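Local atomic coordinates of TadZ (Pseudomonas aeruginosa, PDB entry 4LDA), a protein that probably takes part in pilus assembly, with ATP binding and hydrolysis tentatively assigned to the full-length protein, of which this is the N-terminal CheY-like domain. Residues N3-E15 with L43-G57. Sequence-based numbering, arbitrary orientation.
Sequences NQNFVALTQHPGE and LLDVTAAGVLFISLG
The hydroxyl of Ser55 is gripped twice from segment 3-15: its OG donates to Glu15 OE2 at 2.6 Å, on the syn side of the carboxylate and somewhat out of its plane, and receives a weak, bent bond from Gln11 NE2 at 3.1 Å. Glu15 uses its other oxygen, OE1, to accept from the backbone N of Gln11 (2.8 Å), so one carboxylate joins the turn after strand 4-9 to Ser55. Between the strands, Phe53 is held on both its backbone polar atoms: its N donates to Val7 O and its O accepts from Leu9 N, the latter almost straight (178°). These are two adjacent parallel strands of the CheY-like receiver fold, where strand 4-9 lies between 27-31 and 51-55. On one face Phe6 and Phe53 run side by side, Phe6 CB meeting the edge of the Phe53 ring at CE2, near the ring plane (3.9 Å), and helix 110-121 packs over both through Ile117. On the other, Val7 spreads its methyls: CG1, anti to the backbone N (chi1 175°), touches Leu52 CD1, while CG2 meets Leu44 CD2 and Ala49 CB. Near the start of strand 4-9, Asn5 ND2 donates in its amide plane to a lone pair of Thr47 O (2.9 Å), while Gln28 holds its OD1.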
loop_
_atom_site.group_PDB
_atom_site.type_symbol
_atom_site.label_atom_id
_atom_site.label_comp_id
_atom_site.label_asym_id
_atom_site.label_seq_id
_atom_site.Cartn_x
_atom_site.Cartn_y
_atom_site.Cartn_z
ATOM N N ASN A 3 9.561 8.090 -11.257
ATOM C CA ASN A 3 8.209 7.656 -11.675
ATOM C C ASN A 3 7.976 6.174 -11.403
ATOM O O ASN A 3 8.781 5.324 -11.754
ATOM C CB ASN A 3 7.952 7.937 -13.180
ATOM C CG ASN A 3 6.557 7.599 -13.679
ATOM O OD1 ASN A 3 6.321 6.556 -14.310
ATOM N ND2 ASN A 3 5.608 8.492 -13.442
ATOM N N GLN A 4 6.822 5.874 -10.825
ATOM C CA GLN A 4 6.402 4.528 -10.463
ATOM C C GLN A 4 4.935 4.335 -10.640
ATOM O O GLN A 4 4.178 5.300 -10.635
ATOM C CB GLN A 4 6.717 4.273 -8.971
ATOM C CG GLN A 4 8.167 4.267 -8.546
ATOM C CD GLN A 4 8.273 4.495 -7.061
ATOM O OE1 GLN A 4 8.569 5.615 -6.596
ATOM N NE2 GLN A 4 7.974 3.457 -6.293
ATOM N N ASN A 5 4.520 3.075 -10.644
ATOM C CA ASN A 5 3.122 2.703 -10.532
ATOM C C ASN A 5 2.904 2.188 -9.132
ATOM O O ASN A 5 3.753 1.458 -8.618
ATOM C CB ASN A 5 2.685 1.682 -11.588
ATOM C CG ASN A 5 2.535 2.232 -12.976
ATOM O OD1 ASN A 5 2.100 3.382 -13.178
ATOM N ND2 ASN A 5 2.817 1.387 -13.968
ATOM N N PHE A 6 1.834 2.646 -8.479
ATOM C CA PHE A 6 1.424 2.204 -7.144
ATOM C C PHE A 6 0.077 1.541 -7.270
ATOM O O PHE A 6 -0.719 1.974 -8.111
ATOM C CB PHE A 6 1.374 3.364 -6.140
ATOM C CG PHE A 6 2.513 4.352 -6.201
ATOM C CD1 PHE A 6 3.710 4.100 -5.548
ATOM C CD2 PHE A 6 2.371 5.562 -6.864
ATOM C CE1 PHE A 6 4.757 5.015 -5.603
ATOM C CE2 PHE A 6 3.419 6.485 -6.900
ATOM C CZ PHE A 6 4.601 6.207 -6.266
ATOM N N VAL A 7 -0.186 0.489 -6.477
ATOM C CA VAL A 7 -1.474 -0.205 -6.501
ATOM C C VAL A 7 -2.178 0.124 -5.187
ATOM O O VAL A 7 -1.527 0.200 -4.156
ATOM C CB VAL A 7 -1.324 -1.727 -6.774
ATOM C CG1 VAL A 7 -2.656 -2.455 -6.677
ATOM C CG2 VAL A 7 -0.728 -1.946 -8.155
ATOM N N ALA A 8 -3.496 0.379 -5.244
ATOM C CA ALA A 8 -4.265 0.743 -4.066
ATOM C C ALA A 8 -5.544 -0.072 -3.906
ATOM O O ALA A 8 -6.391 -0.114 -4.800
ATOM C CB ALA A 8 -4.627 2.212 -4.124
ATOM N N LEU A 9 -5.674 -0.700 -2.728
ATOM C CA LEU A 9 -6.855 -1.405 -2.253
ATOM C C LEU A 9 -7.495 -0.491 -1.241
ATOM O O LEU A 9 -7.057 -0.442 -0.095
ATOM C CB LEU A 9 -6.512 -2.785 -1.670
ATOM C CG LEU A 9 -5.863 -3.787 -2.572
ATOM C CD1 LEU A 9 -5.243 -4.904 -1.757
ATOM C CD2 LEU A 9 -6.882 -4.327 -3.562
ATOM N N THR A 10 -8.411 0.352 -1.700
ATOM C CA THR A 10 -9.071 1.361 -0.879
ATOM C C THR A 10 -10.441 0.868 -0.481
ATOM O O THR A 10 -11.029 0.049 -1.206
ATOM C CB THR A 10 -9.145 2.688 -1.651
ATOM O OG1 THR A 10 -9.779 2.467 -2.921
ATOM C CG2 THR A 10 -7.768 3.313 -1.861
ATOM N N GLN A 11 -10.962 1.346 0.666
ATOM C CA GLN A 11 -12.292 0.891 1.049
ATOM C C GLN A 11 -13.345 2.019 0.791
ATOM O O GLN A 11 -14.544 1.760 0.933
ATOM C CB GLN A 11 -12.375 0.320 2.474
ATOM C CG GLN A 11 -11.832 1.123 3.620
ATOM C CD GLN A 11 -11.682 0.242 4.854
ATOM O OE1 GLN A 11 -12.295 -0.832 4.987
ATOM N NE2 GLN A 11 -10.871 0.694 5.808
ATOM N N HIS A 12 -12.915 3.196 0.273
ATOM C CA HIS A 12 -13.820 4.253 -0.185
ATOM C C HIS A 12 -13.062 5.170 -1.198
ATOM O O HIS A 12 -11.835 5.259 -1.146
ATOM C CB HIS A 12 -14.481 5.046 0.958
ATOM C CG HIS A 12 -13.583 5.945 1.720
ATOM N ND1 HIS A 12 -13.437 7.272 1.365
ATOM C CD2 HIS A 12 -12.871 5.703 2.846
ATOM C CE1 HIS A 12 -12.614 7.788 2.261
ATOM N NE2 HIS A 12 -12.254 6.882 3.178
ATOM N N PRO A 13 -13.792 5.788 -2.171
ATOM C CA PRO A 13 -13.126 6.575 -3.242
ATOM C C PRO A 13 -12.281 7.769 -2.774
ATOM O O PRO A 13 -11.332 8.140 -3.480
ATOM C CB PRO A 13 -14.301 7.104 -4.078
ATOM C CG PRO A 13 -15.404 6.175 -3.810
ATOM C CD PRO A 13 -15.252 5.720 -2.402
ATOM N N GLY A 14 -12.641 8.367 -1.630
ATOM C CA GLY A 14 -11.913 9.496 -1.062
ATOM C C GLY A 14 -10.457 9.168 -0.801
ATOM O O GLY A 14 -9.591 10.034 -0.934
ATOM N N GLU A 15 -10.177 7.909 -0.444
ATOM C CA GLU A 15 -8.820 7.414 -0.199
ATOM C C GLU A 15 -8.023 7.359 -1.492
ATOM O O GLU A 15 -6.872 7.767 -1.501
ATOM C CB GLU A 15 -8.836 6.027 0.449
ATOM C CG GLU A 15 -9.331 5.980 1.877
ATOM C CD GLU A 15 -9.442 4.573 2.437
ATOM O OE1 GLU A 15 -9.726 3.640 1.653
ATOM O OE2 GLU A 15 -9.273 4.406 3.665
ATOM N N LEU A 43 -1.848 -7.814 -11.446
ATOM C CA LEU A 43 -1.886 -6.357 -11.556
ATOM C C LEU A 43 -0.560 -5.705 -11.086
ATOM O O LEU A 43 -0.144 -4.704 -11.660
ATOM C CB LEU A 43 -3.051 -5.817 -10.729
ATOM C CG LEU A 43 -3.651 -4.527 -11.215
ATOM C CD1 LEU A 43 -4.618 -4.782 -12.371
ATOM C CD2 LEU A 43 -4.369 -3.820 -10.092
ATOM N N LEU A 44 0.102 -6.285 -10.070
ATOM C CA LEU A 44 1.397 -5.814 -9.591
ATOM C C LEU A 44 2.467 -6.059 -10.635
ATOM O O LEU A 44 3.332 -5.207 -10.812
ATOM C CB LEU A 44 1.790 -6.495 -8.264
ATOM C CG LEU A 44 1.031 -6.059 -7.024
ATOM C CD1 LEU A 44 1.179 -7.066 -5.916
ATOM C CD2 LEU A 44 1.433 -4.667 -6.568
ATOM N N ASP A 45 2.393 -7.202 -11.339
ATOM C CA ASP A 45 3.357 -7.618 -12.355
ATOM C C ASP A 45 3.256 -6.783 -13.630
ATOM O O ASP A 45 4.296 -6.364 -14.140
ATOM C CB ASP A 45 3.170 -9.105 -12.708
ATOM C CG ASP A 45 3.513 -10.112 -11.608
ATOM O OD1 ASP A 45 4.138 -9.707 -10.587
ATOM O OD2 ASP A 45 3.171 -11.305 -11.774
ATOM N N VAL A 46 2.034 -6.532 -14.141
ATOM C CA VAL A 46 1.816 -5.791 -15.389
ATOM C C VAL A 46 2.174 -4.301 -15.193
ATOM O O VAL A 46 2.715 -3.702 -16.116
ATOM C CB VAL A 46 0.372 -5.984 -15.945
ATOM C CG1 VAL A 46 -0.696 -5.329 -15.073
ATOM C CG2 VAL A 46 0.257 -5.513 -17.391
ATOM N N THR A 47 1.931 -3.729 -14.002
ATOM C CA THR A 47 2.247 -2.322 -13.717
ATOM C C THR A 47 3.656 -2.171 -13.157
ATOM O O THR A 47 4.104 -1.038 -12.997
ATOM C CB THR A 47 1.234 -1.702 -12.741
ATOM O OG1 THR A 47 1.312 -2.339 -11.463
ATOM C CG2 THR A 47 -0.181 -1.730 -13.270
ATOM N N ALA A 48 4.350 -3.295 -12.843
ATOM C CA ALA A 48 5.711 -3.366 -12.265
ATOM C C ALA A 48 5.799 -2.489 -10.972
ATOM O O ALA A 48 6.797 -1.812 -10.700
ATOM C CB ALA A 48 6.763 -2.958 -13.298
ATOM N N ALA A 49 4.716 -2.537 -10.188
ATOM C CA ALA A 49 4.525 -1.795 -8.956
ATOM C C ALA A 49 5.343 -2.393 -7.821
ATOM O O ALA A 49 5.326 -3.620 -7.625
ATOM C CB ALA A 49 3.051 -1.790 -8.592
ATOM N N GLY A 50 6.046 -1.518 -7.092
ATOM C CA GLY A 50 6.873 -1.903 -5.940
ATOM C C GLY A 50 6.250 -1.532 -4.600
ATOM O O GLY A 50 6.741 -1.942 -3.539
ATOM N N VAL A 51 5.159 -0.723 -4.654
ATOM C CA VAL A 51 4.421 -0.273 -3.476
ATOM C C VAL A 51 2.939 -0.586 -3.667
ATOM O O VAL A 51 2.373 -0.288 -4.728
ATOM C CB VAL A 51 4.636 1.232 -3.163
ATOM C CG1 VAL A 51 3.829 1.676 -1.928
ATOM C CG2 VAL A 51 6.121 1.544 -3.000
ATOM N N LEU A 52 2.320 -1.187 -2.619
ATOM C CA LEU A 52 0.899 -1.479 -2.566
ATOM C C LEU A 52 0.305 -0.837 -1.315
ATOM O O LEU A 52 0.784 -1.079 -0.205
ATOM C CB LEU A 52 0.611 -2.991 -2.612
ATOM C CG LEU A 52 -0.868 -3.379 -2.580
ATOM C CD1 LEU A 52 -1.186 -4.341 -3.671
ATOM C CD2 LEU A 52 -1.267 -3.980 -1.241
ATOM N N PHE A 53 -0.745 -0.027 -1.505
ATOM C CA PHE A 53 -1.497 0.595 -0.423
ATOM C C PHE A 53 -2.727 -0.265 -0.127
ATOM O O PHE A 53 -3.421 -0.671 -1.048
ATOM C CB PHE A 53 -1.879 2.035 -0.777
ATOM C CG PHE A 53 -0.691 2.945 -0.929
ATOM C CD1 PHE A 53 -0.122 3.560 0.179
ATOM C CD2 PHE A 53 -0.155 3.210 -2.186
ATOM C CE1 PHE A 53 0.972 4.407 0.038
ATOM C CE2 PHE A 53 0.948 4.051 -2.329
ATOM C CZ PHE A 53 1.493 4.654 -1.222
ATOM N N ILE A 54 -2.965 -0.588 1.146
ATOM C CA ILE A 54 -4.129 -1.388 1.529
ATOM C C ILE A 54 -4.822 -0.696 2.716
ATOM O O ILE A 54 -4.197 -0.390 3.722
ATOM C CB ILE A 54 -3.800 -2.878 1.811
ATOM C CG1 ILE A 54 -5.117 -3.725 1.966
ATOM C CG2 ILE A 54 -2.778 -3.052 2.967
ATOM C CD1 ILE A 54 -4.934 -5.220 2.050
ATOM N N SER A 55 -6.106 -0.393 2.540
ATOM C CA SER A 55 -6.926 0.258 3.548
ATOM C C SER A 55 -7.458 -0.817 4.512
ATOM O O SER A 55 -8.096 -1.790 4.087
ATOM C CB SER A 55 -8.041 1.064 2.891
ATOM O OG SER A 55 -8.709 1.835 3.871
ATOM N N LEU A 56 -7.136 -0.649 5.798
ATOM C CA LEU A 56 -7.497 -1.552 6.884
ATOM C C LEU A 56 -8.391 -0.891 7.940
ATOM O O LEU A 56 -8.169 0.253 8.352
ATOM C CB LEU A 56 -6.234 -2.086 7.581
ATOM C CG LEU A 56 -5.282 -2.941 6.757
ATOM C CD1 LEU A 56 -4.081 -3.336 7.580
ATOM C CD2 LEU A 56 -5.965 -4.188 6.246
ATOM N N GLY A 57 -9.350 -1.668 8.413
ATOM C CA GLY A 57 -10.289 -1.303 9.466
ATOM C C GLY A 57 -10.658 -2.539 10.257
ATOM O O GLY A 57 -10.267 -3.641 9.864
HETATM O O HOH W 1 6.640 1.262 -12.012
#